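PDB 2WNW: activated BY transcription factor SSRB from Salmonella enterica, which belongs to glycosyl hydrolase family 30 and pairs a TIM-barrel domain with a beta-sandwich domain. Local coordinates for residues F95-Y100 / E120-P125; G50-G55 / M137-S142; I90-F95 / N154-G159; A101-S106 / A171-N176. All blocks are in the same frame, centred on the assembly; numbering follows the deposited sequence.

Contact 1: residues F95-Y100 / E120-P125; sequences FSLGNY and EAHLIP
His122 ND1 makes a hydrogen bond to Glu54 OE1, while the other oxygen of the same carboxylate reaches the segment that His122 packs against. Glu54 OE2 is hydrogen-bonded to the backbone N of Leu97 and also forms a salt bridge with Arg118. One glutamate therefore ties residues 95-100 and 120-125 together from outside, and what the two segments add directly is van der Waals contact. Leu97 runs nearly at right angles to His122, and its CD1 methyl rests 3.8 Å from His122 CE1, the carbon between the two ring nitrogens, coming in obliquely to the ring. Histidine suits this place because it offers a nitrogen to the carboxylate and a carbon to the leucine within one small ring. Leucine suits the other side, since its extended chain (chi2 178°) carries a methyl well out from an irregular backbone.

The second meeting is between Tyr100 and Leu123. With chi1 at 67°, the tyrosine ring starts out between its own backbone N and carbonyl carbon, a position that sends the long side chain across to Leu123. There Tyr100 OH lies 3.8 Å from Leu123 CD1, an approach of methyl to oxygen rather than a polar bond. Both residues are buried, whereas Leu97 is exposed, so the contact grades from the interior to the surface.

In the fold, the loop that follows strand 85-90 thus lies against the region where helix 117-122 gives way to helix 124-133, Tyr100 also touching Arg118 and Asp119. Helix 54-61 lies alongside: Tyr100 touches Glu54, and His122 packs on Val58.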
loop_
_atom_site.group_PDB
_atom_site.type_symbol
_atom_site.label_atom_id
_atom_site.label_comp_id
_atom_site.label_asym_id
_atom_site.label_seq_id
_atom_site.Cartn_x
_atom_site.Cartn_y
_atom_site.Cartn_z
ATOM N N PHE A 95 31.856 -2.081 -10.691
ATOM C CA PHE A 95 32.270 -0.722 -10.990
ATOM C C PHE A 95 33.674 -0.457 -10.454
ATOM O O PHE A 95 33.881 0.330 -9.523
ATOM C CB PHE A 95 31.258 0.290 -10.446
ATOM C CG PHE A 95 30.082 0.491 -11.356
ATOM C CD1 PHE A 95 28.937 -0.297 -11.233
ATOM C CD2 PHE A 95 30.155 1.414 -12.393
ATOM C CE1 PHE A 95 27.880 -0.168 -12.140
ATOM C CE2 PHE A 95 29.110 1.551 -13.302
ATOM C CZ PHE A 95 27.969 0.757 -13.176
ATOM N N SER A 96 34.631 -1.148 -11.064
ATOM C CA SER A 96 36.043 -1.036 -10.719
ATOM C C SER A 96 36.808 -1.165 -12.028
ATOM O O SER A 96 36.247 -1.593 -13.037
ATOM C CB SER A 96 36.462 -2.168 -9.777
ATOM O OG SER A 96 35.701 -2.160 -8.581
ATOM N N LEU A 97 38.080 -0.789 -12.014
ATOM C CA LEU A 97 38.903 -0.884 -13.213
ATOM C C LEU A 97 39.171 -2.359 -13.498
ATOM O O LEU A 97 39.559 -2.733 -14.602
ATOM C CB LEU A 97 40.218 -0.130 -13.008
ATOM C CG LEU A 97 40.087 1.373 -12.737
ATOM C CD1 LEU A 97 41.463 1.978 -12.499
ATOM C CD2 LEU A 97 39.401 2.052 -13.917
ATOM N N GLY A 98 38.948 -3.188 -12.483
ATOM C CA GLY A 98 39.158 -4.619 -12.606
ATOM C C GLY A 98 39.061 -5.253 -11.230
ATOM O O GLY A 98 38.853 -4.549 -10.243
ATOM N N ASN A 99 39.205 -6.573 -11.153
ATOM C CA ASN A 99 39.131 -7.266 -9.866
ATOM C C ASN A 99 40.334 -6.908 -9.004
ATOM O O ASN A 99 41.431 -6.701 -9.517
ATOM C CB ASN A 99 39.134 -8.785 -10.061
ATOM C CG ASN A 99 37.918 -9.293 -10.811
ATOM O OD1 ASN A 99 36.795 -9.278 -10.295
ATOM N ND2 ASN A 99 38.137 -9.754 -12.034
ATOM N N TYR A 100 40.124 -6.834 -7.694
ATOM C CA TYR A 100 41.210 -6.563 -6.756
ATOM C C TYR A 100 40.808 -7.021 -5.361
ATOM O O TYR A 100 39.639 -6.930 -4.979
ATOM C CB TYR A 100 41.614 -5.074 -6.757
ATOM C CG TYR A 100 40.593 -4.087 -6.224
ATOM C CD1 TYR A 100 40.408 -3.909 -4.850
ATOM C CD2 TYR A 100 39.818 -3.326 -7.095
ATOM C CE1 TYR A 100 39.473 -2.995 -4.360
ATOM C CE2 TYR A 100 38.879 -2.412 -6.617
ATOM C CZ TYR A 100 38.709 -2.254 -5.251
ATOM O OH TYR A 100 37.754 -1.373 -4.787
ATOM N N GLU A 120 43.406 3.279 -1.233
ATOM C CA GLU A 120 43.966 4.544 -0.766
ATOM C C GLU A 120 44.085 5.577 -1.878
ATOM O O GLU A 120 43.993 6.780 -1.637
ATOM C CB GLU A 120 45.340 4.308 -0.121
ATOM C CG GLU A 120 45.297 3.297 1.015
ATOM C CD GLU A 120 46.625 3.134 1.733
ATOM O OE1 GLU A 120 47.675 3.138 1.061
ATOM O OE2 GLU A 120 46.610 2.983 2.972
ATOM N N ALA A 121 44.273 5.111 -3.104
ATOM C CA ALA A 121 44.411 6.026 -4.225
ATOM C C ALA A 121 43.099 6.311 -4.952
ATOM O O ALA A 121 42.882 7.422 -5.435
ATOM C CB ALA A 121 45.435 5.476 -5.207
ATOM N N HIS A 122 42.221 5.315 -5.011
ATOM C CA HIS A 122 40.963 5.457 -5.741
ATOM C C HIS A 122 39.688 5.737 -4.951
ATOM O O HIS A 122 38.779 6.397 -5.459
ATOM C CB HIS A 122 40.749 4.209 -6.596
ATOM C CG HIS A 122 41.827 3.981 -7.609
ATOM N ND1 HIS A 122 41.992 2.780 -8.263
ATOM C CD2 HIS A 122 42.787 4.807 -8.091
ATOM C CE1 HIS A 122 43.007 2.874 -9.105
ATOM N NE2 HIS A 122 43.506 4.094 -9.019
ATOM N N LEU A 123 39.610 5.242 -3.720
ATOM C CA LEU A 123 38.410 5.434 -2.916
ATOM C C LEU A 123 38.512 6.448 -1.791
ATOM O O LEU A 123 37.664 7.328 -1.665
ATOM C CB LEU A 123 37.960 4.095 -2.321
ATOM C CG LEU A 123 37.262 3.119 -3.267
ATOM C CD1 LEU A 123 37.222 1.737 -2.650
ATOM C CD2 LEU A 123 35.856 3.622 -3.553
ATOM N N ILE A 124 39.547 6.321 -0.971
ATOM C CA ILE A 124 39.718 7.200 0.175
ATOM C C ILE A 124 39.700 8.704 -0.109
ATOM O O ILE A 124 39.159 9.474 0.687
ATOM C CB ILE A 124 40.984 6.793 0.969
ATOM C CG1 ILE A 124 40.786 5.366 1.500
ATOM C CG2 ILE A 124 41.230 7.756 2.126
ATOM C CD1 ILE A 124 41.883 4.867 2.415
ATOM N N PRO A 125 40.284 9.151 -1.235
ATOM C CA PRO A 125 40.258 10.596 -1.507
ATOM C C PRO A 125 38.823 11.127 -1.628
ATOM O O PRO A 125 38.475 12.150 -1.039
ATOM C CB PRO A 125 41.034 10.708 -2.818
ATOM C CG PRO A 125 42.045 9.612 -2.686
ATOM C CD PRO A 125 41.196 8.463 -2.166
#

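Contact 2: residues G50-G55 / M137-S142; sequences GSFTEG and MKLMAS
Phe52 carries the whole apolar part of this contact, meeting Leu139 and Met137 with two neighbouring carbons of its ring. Leu139 comes at the edge, close to the ring plane, its CD2 methyl 4.2 Å from Phe52 CE1, and the two side chains are roughly perpendicular. The CB of Leu139 does not aim at residues 50-55; the branch beyond it makes the approach. Met137 brings its terminal methyl to the next corner, with CE 4.2 Å from Phe52 CZ. A bend at its last torsion (chi3 69°) turns that methyl inward from an otherwise extended chain, the kind of adjustment that makes methionine a good filler beside a rigid ring. Ala86 of strand 85-90 touches all three side chains, and Leu126, Ile127 and Ala130 of helix 124-133 also pack on the phenylalanine.

Polar interactions belong to the surroundings. Phe52 shares a backbone hydrogen bond with Arg87, and Thr53, at the N-cap of helix 54-61, uses OG1 to cap the backbone N of Ala56. Lys138, between Met137 and Leu139 in the sequence, forms salt bridges with Asp46 and Glu234.

Strands 48-51 and 138-143 flank strand 85-90 in the barrel, so these side chains meet past the small Ala86. Being purely apolar and without short distances, the contact depends on shape and burial, with no directional bond to fix its geometry.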
loop_
_atom_site.group_PDB
_atom_site.type_symbol
_atom_site.label_atom_id
_atom_site.label_comp_id
_atom_site.label_asym_id
_atom_site.label_seq_id
_atom_site.Cartn_x
_atom_site.Cartn_y
_atom_site.Cartn_z
ATOM N N GLY A 50 24.383 7.954 -1.431
ATOM C CA GLY A 50 24.765 7.207 -2.614
ATOM C C GLY A 50 25.998 6.363 -2.341
ATOM O O GLY A 50 26.486 6.317 -1.209
ATOM N N SER A 51 26.532 5.724 -3.376
ATOM C CA SER A 51 27.679 4.848 -3.180
ATOM C C SER A 51 29.019 5.291 -3.738
ATOM O O SER A 51 29.107 5.870 -4.822
ATOM C CB SER A 51 27.360 3.462 -3.737
ATOM O OG SER A 51 26.125 2.985 -3.235
ATOM N N PHE A 52 30.061 4.992 -2.970
ATOM C CA PHE A 52 31.433 5.278 -3.351
ATOM C C PHE A 52 31.969 3.965 -3.919
ATOM O O PHE A 52 31.973 2.949 -3.224
ATOM C CB PHE A 52 32.291 5.642 -2.132
ATOM C CG PHE A 52 31.816 6.849 -1.371
ATOM C CD1 PHE A 52 31.324 6.719 -0.075
ATOM C CD2 PHE A 52 31.907 8.120 -1.926
ATOM C CE1 PHE A 52 30.933 7.837 0.660
ATOM C CE2 PHE A 52 31.517 9.247 -1.200
ATOM C CZ PHE A 52 31.031 9.103 0.095
ATOM N N THR A 53 32.399 3.976 -5.174
ATOM C CA THR A 53 32.973 2.786 -5.800
ATOM C C THR A 53 34.298 3.212 -6.413
ATOM O O THR A 53 34.553 4.406 -6.562
ATOM C CB THR A 53 32.079 2.239 -6.933
ATOM O OG1 THR A 53 31.861 3.269 -7.906
ATOM C CG2 THR A 53 30.741 1.763 -6.381
ATOM N N GLU A 54 35.145 2.250 -6.763
ATOM C CA GLU A 54 36.416 2.597 -7.380
ATOM C C GLU A 54 36.124 3.394 -8.649
ATOM O O GLU A 54 36.835 4.345 -8.971
ATOM C CB GLU A 54 37.225 1.344 -7.727
ATOM C CG GLU A 54 38.368 1.630 -8.702
ATOM C CD GLU A 54 39.431 0.552 -8.717
ATOM O OE1 GLU A 54 40.362 0.626 -7.887
ATOM O OE2 GLU A 54 39.333 -0.367 -9.555
ATOM N N GLY A 55 35.065 3.010 -9.355
ATOM C CA GLY A 55 34.696 3.717 -10.571
ATOM C C GLY A 55 34.406 5.180 -10.292
ATOM O O GLY A 55 34.938 6.070 -10.958
ATOM N N MET A 137 28.480 11.486 8.393
ATOM C CA MET A 137 27.865 10.527 7.480
ATOM C C MET A 137 27.935 9.127 8.079
ATOM O O MET A 137 28.930 8.764 8.705
ATOM C CB MET A 137 28.604 10.492 6.142
ATOM C CG MET A 137 28.472 11.718 5.279
ATOM S SD MET A 137 29.293 11.398 3.703
ATOM C CE MET A 137 28.172 10.169 3.005
ATOM N N LYS A 138 26.881 8.345 7.880
ATOM C CA LYS A 138 26.846 6.972 8.370
ATOM C C LYS A 138 27.254 6.116 7.169
ATOM O O LYS A 138 26.533 6.054 6.169
ATOM C CB LYS A 138 25.433 6.607 8.829
ATOM C CG LYS A 138 25.284 5.176 9.318
ATOM C CD LYS A 138 23.829 4.836 9.613
ATOM C CE LYS A 138 23.684 3.384 10.046
ATOM N NZ LYS A 138 22.265 2.983 10.256
ATOM N N LEU A 139 28.408 5.460 7.269
ATOM C CA LEU A 139 28.921 4.653 6.170
ATOM C C LEU A 139 28.702 3.150 6.320
ATOM O O LEU A 139 28.879 2.580 7.400
ATOM C CB LEU A 139 30.416 4.939 5.983
ATOM C CG LEU A 139 30.802 6.423 5.890
ATOM C CD1 LEU A 139 32.317 6.565 5.806
ATOM C CD2 LEU A 139 30.141 7.053 4.676
ATOM N N MET A 140 28.325 2.519 5.214
ATOM C CA MET A 140 28.077 1.084 5.171
ATOM C C MET A 140 29.030 0.428 4.173
ATOM O O MET A 140 29.255 0.956 3.086
ATOM C CB MET A 140 26.633 0.825 4.745
ATOM C CG MET A 140 26.253 -0.644 4.634
ATOM S SD MET A 140 24.527 -0.808 4.136
ATOM C CE MET A 140 24.332 -2.583 4.053
ATOM N N ALA A 141 29.592 -0.717 4.545
ATOM C CA ALA A 141 30.511 -1.429 3.663
ATOM C C ALA A 141 29.952 -2.817 3.382
ATOM O O ALA A 141 29.438 -3.479 4.286
ATOM C CB ALA A 141 31.895 -1.530 4.305
ATOM N N SER A 142 30.045 -3.243 2.123
ATOM C CA SER A 142 29.548 -4.547 1.690
ATOM C C SER A 142 30.524 -5.190 0.713
ATOM O O SER A 142 31.101 -4.508 -0.131
ATOM C CB SER A 142 28.199 -4.407 0.967
ATOM O OG SER A 142 27.228 -3.753 1.761
#

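Contact 3: residues I90-F95 / N154-G159; sequences IQSCDF and NDMNGG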
loop_
_atom_site.group_PDB
_atom_site.type_symbol
_atom_site.label_atom_id
_atom_site.label_comp_id
_atom_site.label_asym_id
_atom_site.label_seq_id
_atom_site.Cartn_x
_atom_site.Cartn_y
_atom_site.Cartn_z
ATOM N N ILE A 90 33.869 -3.668 -0.199
ATOM C CA ILE A 90 35.007 -4.262 0.491
ATOM C C ILE A 90 35.581 -5.121 -0.639
ATOM O O ILE A 90 35.023 -6.164 -0.986
ATOM C CB ILE A 90 34.544 -5.138 1.685
ATOM C CG1 ILE A 90 33.847 -4.254 2.725
ATOM C CG2 ILE A 90 35.738 -5.871 2.300
ATOM C CD1 ILE A 90 33.276 -5.013 3.924
ATOM N N GLN A 91 36.687 -4.647 -1.208
ATOM C CA GLN A 91 37.356 -5.254 -2.360
ATOM C C GLN A 91 36.540 -4.847 -3.594
ATOM O O GLN A 91 35.568 -4.104 -3.477
ATOM C CB GLN A 91 37.478 -6.780 -2.226
ATOM C CG GLN A 91 38.260 -7.195 -0.973
ATOM C CD GLN A 91 38.785 -8.621 -1.012
ATOM O OE1 GLN A 91 38.116 -9.539 -1.499
ATOM N NE2 GLN A 91 39.981 -8.817 -0.471
ATOM N N SER A 92 36.918 -5.327 -4.771
ATOM C CA SER A 92 36.240 -4.926 -6.001
ATOM C C SER A 92 34.783 -5.335 -6.244
ATOM O O SER A 92 34.313 -6.368 -5.769
ATOM C CB SER A 92 37.073 -5.383 -7.200
ATOM O OG SER A 92 37.224 -6.791 -7.197
ATOM N N CYS A 93 34.078 -4.484 -6.989
ATOM C CA CYS A 93 32.704 -4.735 -7.407
ATOM C C CYS A 93 32.793 -4.527 -8.920
ATOM O O CYS A 93 33.886 -4.266 -9.429
ATOM C CB CYS A 93 31.715 -3.751 -6.754
ATOM S SG CYS A 93 31.850 -2.015 -7.223
ATOM N N ASP A 94 31.689 -4.649 -9.651
ATOM C CA ASP A 94 31.768 -4.477 -11.103
ATOM C C ASP A 94 32.212 -3.074 -11.500
ATOM O O ASP A 94 32.877 -2.889 -12.525
ATOM C CB ASP A 94 30.435 -4.844 -11.776
ATOM C CG ASP A 94 29.259 -4.074 -11.221
ATOM O OD1 ASP A 94 29.168 -3.939 -9.983
ATOM O OD2 ASP A 94 28.416 -3.623 -12.025
ATOM N N PHE A 95 31.856 -2.081 -10.691
ATOM C CA PHE A 95 32.270 -0.722 -10.990
ATOM C C PHE A 95 33.674 -0.457 -10.454
ATOM O O PHE A 95 33.881 0.330 -9.523
ATOM C CB PHE A 95 31.258 0.290 -10.446
ATOM C CG PHE A 95 30.082 0.491 -11.356
ATOM C CD1 PHE A 95 28.937 -0.297 -11.233
ATOM C CD2 PHE A 95 30.155 1.414 -12.393
ATOM C CE1 PHE A 95 27.880 -0.168 -12.140
ATOM C CE2 PHE A 95 29.110 1.551 -13.302
ATOM C CZ PHE A 95 27.969 0.757 -13.176
ATOM N N ASN A 154 37.831 -20.405 -7.239
ATOM C CA ASN A 154 39.106 -19.716 -7.431
ATOM C C ASN A 154 38.990 -18.523 -8.388
ATOM O O ASN A 154 39.861 -18.300 -9.230
ATOM C CB ASN A 154 40.140 -20.727 -7.952
ATOM C CG ASN A 154 41.540 -20.155 -8.026
ATOM O OD1 ASN A 154 41.999 -19.481 -7.103
ATOM N ND2 ASN A 154 42.237 -20.439 -9.125
ATOM N N ASP A 155 37.921 -17.742 -8.240
ATOM C CA ASP A 155 37.692 -16.587 -9.112
ATOM C C ASP A 155 36.745 -15.620 -8.411
ATOM O O ASP A 155 35.716 -16.040 -7.888
ATOM C CB ASP A 155 37.048 -17.067 -10.416
ATOM C CG ASP A 155 36.992 -15.990 -11.500
ATOM O OD1 ASP A 155 37.197 -14.792 -11.213
ATOM O OD2 ASP A 155 36.727 -16.361 -12.662
ATOM N N MET A 156 37.084 -14.334 -8.395
ATOM C CA MET A 156 36.205 -13.353 -7.760
ATOM C C MET A 156 34.909 -13.211 -8.562
ATOM O O MET A 156 33.860 -12.879 -8.006
ATOM C CB MET A 156 36.906 -11.997 -7.641
ATOM C CG MET A 156 38.014 -11.977 -6.598
ATOM S SD MET A 156 38.725 -10.354 -6.370
ATOM C CE MET A 156 37.474 -9.560 -5.336
ATOM N N ASN A 157 34.986 -13.476 -9.866
ATOM C CA ASN A 157 33.816 -13.392 -10.740
ATOM C C ASN A 157 33.156 -14.763 -10.900
ATOM O O ASN A 157 33.733 -15.792 -10.544
ATOM C CB ASN A 157 34.205 -12.915 -12.145
ATOM C CG ASN A 157 35.106 -11.703 -12.135
ATOM O OD1 ASN A 157 36.266 -11.778 -12.552
ATOM N ND2 ASN A 157 34.585 -10.579 -11.669
ATOM N N GLY A 158 31.943 -14.759 -11.443
ATOM C CA GLY A 158 31.231 -15.996 -11.712
ATOM C C GLY A 158 30.655 -16.797 -10.567
ATOM O O GLY A 158 30.475 -18.008 -10.696
ATOM N N GLY A 159 30.360 -16.142 -9.452
ATOM C CA GLY A 159 29.785 -16.856 -8.330
ATOM C C GLY A 159 30.777 -17.602 -7.459
ATOM O O GLY A 159 31.809 -17.061 -7.066
#
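It is a methyl, and not a polar group, that Met156 sets against the buried hydroxyl of Ser92: Met156 CE lies 3.3 Å from Ser92 OG, about van der Waals contact. The sulfur stands further back, with Met156 SD 4.0 Å from Ser92 OG. With chi3 at 78° the methyl turns off the line of the side chain and ends ahead of the sulfur. The same methyl also approaches the aliphatic base of Gln91, with Met156 CE 4.2 Å from Gln91 CB, and the two side chains lie about perpendicular. Methionine is apt here because its slim, flexible tip can settle against two successive residues of a loop.

Ser92 OG is nevertheless engaged in proper polar bonds, with Asp204 OD1 and with the backbone N of Tyr100. A small side chain is consistent with OG meeting these partners and the methyl together.

The loop carrying Met156 is shaped locally. Asp155 OD1 accepts from Asn157 N at 2.9 Å, a fairly straight bond (159°) that reaches the carboxylate from above its plane; this Asx turn brackets Met156. Further on, Gly158 and Gly159 both have positive phi, a conformation that glycine adopts readily.

The two irregular loops follow strands 85-90 and 138-143, at the C-terminal ends of the parallel barrel strands, the face that in TIM-barrel enzymes generally bears the active site.

Contact 4: residues A101-S106 / A171-N176; sequences AYVDSS and ADIIIN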
loop_
_atom_site.group_PDB
_atom_site.type_symbol
_atom_site.label_atom_id
_atom_site.label_comp_id
_atom_site.label_asym_id
_atom_site.label_seq_id
_atom_site.Cartn_x
_atom_site.Cartn_y
_atom_site.Cartn_z
ATOM N N ALA A 101 41.778 -7.552 -4.621
ATOM C CA ALA A 101 41.544 -8.036 -3.262
ATOM C C ALA A 101 42.659 -7.518 -2.366
ATOM O O ALA A 101 43.703 -7.088 -2.853
ATOM C CB ALA A 101 41.515 -9.560 -3.243
ATOM N N TYR A 102 42.444 -7.570 -1.055
ATOM C CA TYR A 102 43.436 -7.080 -0.103
ATOM C C TYR A 102 44.562 -8.083 0.153
ATOM O O TYR A 102 45.595 -7.739 0.725
ATOM C CB TYR A 102 42.727 -6.693 1.194
ATOM C CG TYR A 102 41.629 -5.676 0.957
ATOM C CD1 TYR A 102 40.398 -5.783 1.603
ATOM C CD2 TYR A 102 41.820 -4.609 0.078
ATOM C CE1 TYR A 102 39.382 -4.855 1.377
ATOM C CE2 TYR A 102 40.811 -3.671 -0.154
ATOM C CZ TYR A 102 39.595 -3.802 0.499
ATOM O OH TYR A 102 38.593 -2.882 0.283
ATOM N N VAL A 103 44.350 -9.320 -0.278
ATOM C CA VAL A 103 45.345 -10.383 -0.151
ATOM C C VAL A 103 45.090 -11.317 -1.338
ATOM O O VAL A 103 43.945 -11.667 -1.618
ATOM C CB VAL A 103 45.207 -11.145 1.197
ATOM C CG1 VAL A 103 43.868 -11.857 1.274
ATOM C CG2 VAL A 103 46.349 -12.138 1.344
ATOM N N ASP A 104 46.147 -11.720 -2.038
ATOM C CA ASP A 104 45.972 -12.555 -3.223
ATOM C C ASP A 104 46.407 -14.012 -3.178
ATOM O O ASP A 104 46.121 -14.766 -4.110
ATOM C CB ASP A 104 46.642 -11.877 -4.414
ATOM C CG ASP A 104 46.052 -10.516 -4.708
ATOM O OD1 ASP A 104 44.849 -10.453 -5.045
ATOM O OD2 ASP A 104 46.788 -9.511 -4.593
ATOM N N SER A 105 47.097 -14.418 -2.118
ATOM C CA SER A 105 47.530 -15.805 -2.013
ATOM C C SER A 105 47.515 -16.256 -0.565
ATOM O O SER A 105 47.555 -15.432 0.348
ATOM C CB SER A 105 48.944 -15.976 -2.573
ATOM O OG SER A 105 49.903 -15.343 -1.742
ATOM N N SER A 106 47.468 -17.567 -0.362
ATOM C CA SER A 106 47.465 -18.128 0.982
ATOM C C SER A 106 48.780 -17.779 1.674
ATOM O O SER A 106 48.817 -17.570 2.888
ATOM C CB SER A 106 47.304 -19.647 0.916
ATOM O OG SER A 106 48.326 -20.222 0.121
ATOM N N ALA A 171 36.619 -13.126 7.578
ATOM C CA ALA A 171 36.160 -12.232 8.632
ATOM C C ALA A 171 37.332 -11.376 9.115
ATOM O O ALA A 171 37.169 -10.182 9.368
ATOM C CB ALA A 171 35.578 -13.029 9.788
ATOM N N ASP A 172 38.513 -11.983 9.236
ATOM C CA ASP A 172 39.693 -11.247 9.682
ATOM C C ASP A 172 40.086 -10.163 8.680
ATOM O O ASP A 172 40.541 -9.091 9.072
ATOM C CB ASP A 172 40.887 -12.187 9.909
ATOM C CG ASP A 172 40.739 -13.031 11.160
ATOM O OD1 ASP A 172 39.992 -12.622 12.077
ATOM O OD2 ASP A 172 41.387 -14.098 11.235
ATOM N N ILE A 173 39.927 -10.447 7.391
ATOM C CA ILE A 173 40.257 -9.457 6.371
ATOM C C ILE A 173 39.316 -8.264 6.494
ATOM O O ILE A 173 39.747 -7.115 6.387
ATOM C CB ILE A 173 40.131 -10.037 4.949
ATOM C CG1 ILE A 173 41.240 -11.064 4.712
ATOM C CG2 ILE A 173 40.204 -8.910 3.912
ATOM C CD1 ILE A 173 41.207 -11.677 3.341
ATOM N N ILE A 174 38.034 -8.545 6.716
ATOM C CA ILE A 174 37.042 -7.481 6.859
ATOM C C ILE A 174 37.382 -6.601 8.059
ATOM O O ILE A 174 37.217 -5.386 8.008
ATOM C CB ILE A 174 35.614 -8.061 7.003
ATOM C CG1 ILE A 174 35.198 -8.722 5.685
ATOM C CG2 ILE A 174 34.631 -6.959 7.370
ATOM C CD1 ILE A 174 33.875 -9.468 5.746
ATOM N N ILE A 175 37.862 -7.208 9.140
ATOM C CA ILE A 175 38.239 -6.423 10.310
ATOM C C ILE A 175 39.417 -5.513 9.940
ATOM O O ILE A 175 39.435 -4.335 10.297
ATOM C CB ILE A 175 38.645 -7.326 11.499
ATOM C CG1 ILE A 175 37.430 -8.120 11.990
ATOM C CG2 ILE A 175 39.214 -6.476 12.632
ATOM C CD1 ILE A 175 36.311 -7.257 12.568
ATOM N N ASN A 176 40.396 -6.047 9.215
ATOM C CA ASN A 176 41.538 -5.224 8.823
ATOM C C ASN A 176 41.119 -4.104 7.878
ATOM O O ASN A 176 41.716 -3.025 7.873
ATOM C CB ASN A 176 42.641 -6.077 8.195
ATOM C CG ASN A 176 43.559 -6.680 9.240
ATOM O OD1 ASN A 176 43.417 -7.841 9.618
ATOM N ND2 ASN A 176 44.495 -5.874 9.732
#
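Residues 101-106 run as an irregular loop past one side of helix 167-183, closest where the CA atoms of Tyr102 and Ile173 stand 7.6 Å apart. Ile173 projects from the helix and divides its branches between two loop residues. Its CG2 methyl meets the edge of the tyrosine ring, in the ring plane, 3.9 Å from Tyr102 CD1. The longer branch goes to the valine: Ile173 CD1 is only 3.4 Å from Val103 CG1, tighter than an ordinary carbon-carbon contact. A chi1 of 64° places that valine methyl in the crowded position between backbone N and carbonyl carbon. Beta-branched residues suit both places, each having two arms for packing in different directions.

Tyr102 keeps its polar end elsewhere, with OH hydrogen-bonded to Asp119 and to the backbone N of Gln91, while its ring meets that of Phe116. Val103 also packs on Leu109 of helix 106-110, whose N-cap is Ser105.

Joining the long loop after the second barrel strand to the helix after the third, the packing is that of neighbouring beta-alpha units in a TIM barrel.

All four contacts fall within the TIM-barrel domain, their centres between 12 and 19 Å apart. Contact 2 lies deepest, about 9 Å from the chain centre, and the others about 20 to 26 Å out on a common side. Along the chain 50-55 comes first; the loop after strand 85-90 then supplies 90-95 and 95-100, which share Phe95, and 101-106. Their partners follow in the order 120-125, 137-142, 154-159, 171-176, so this one loop meets three separate parts of the chain. Contacts 2 and 3 are joined by backbone bonds, Ile90 with Ser142 and Gly55 with Phe95. Together they knit the first three beta-alpha units of the barrel.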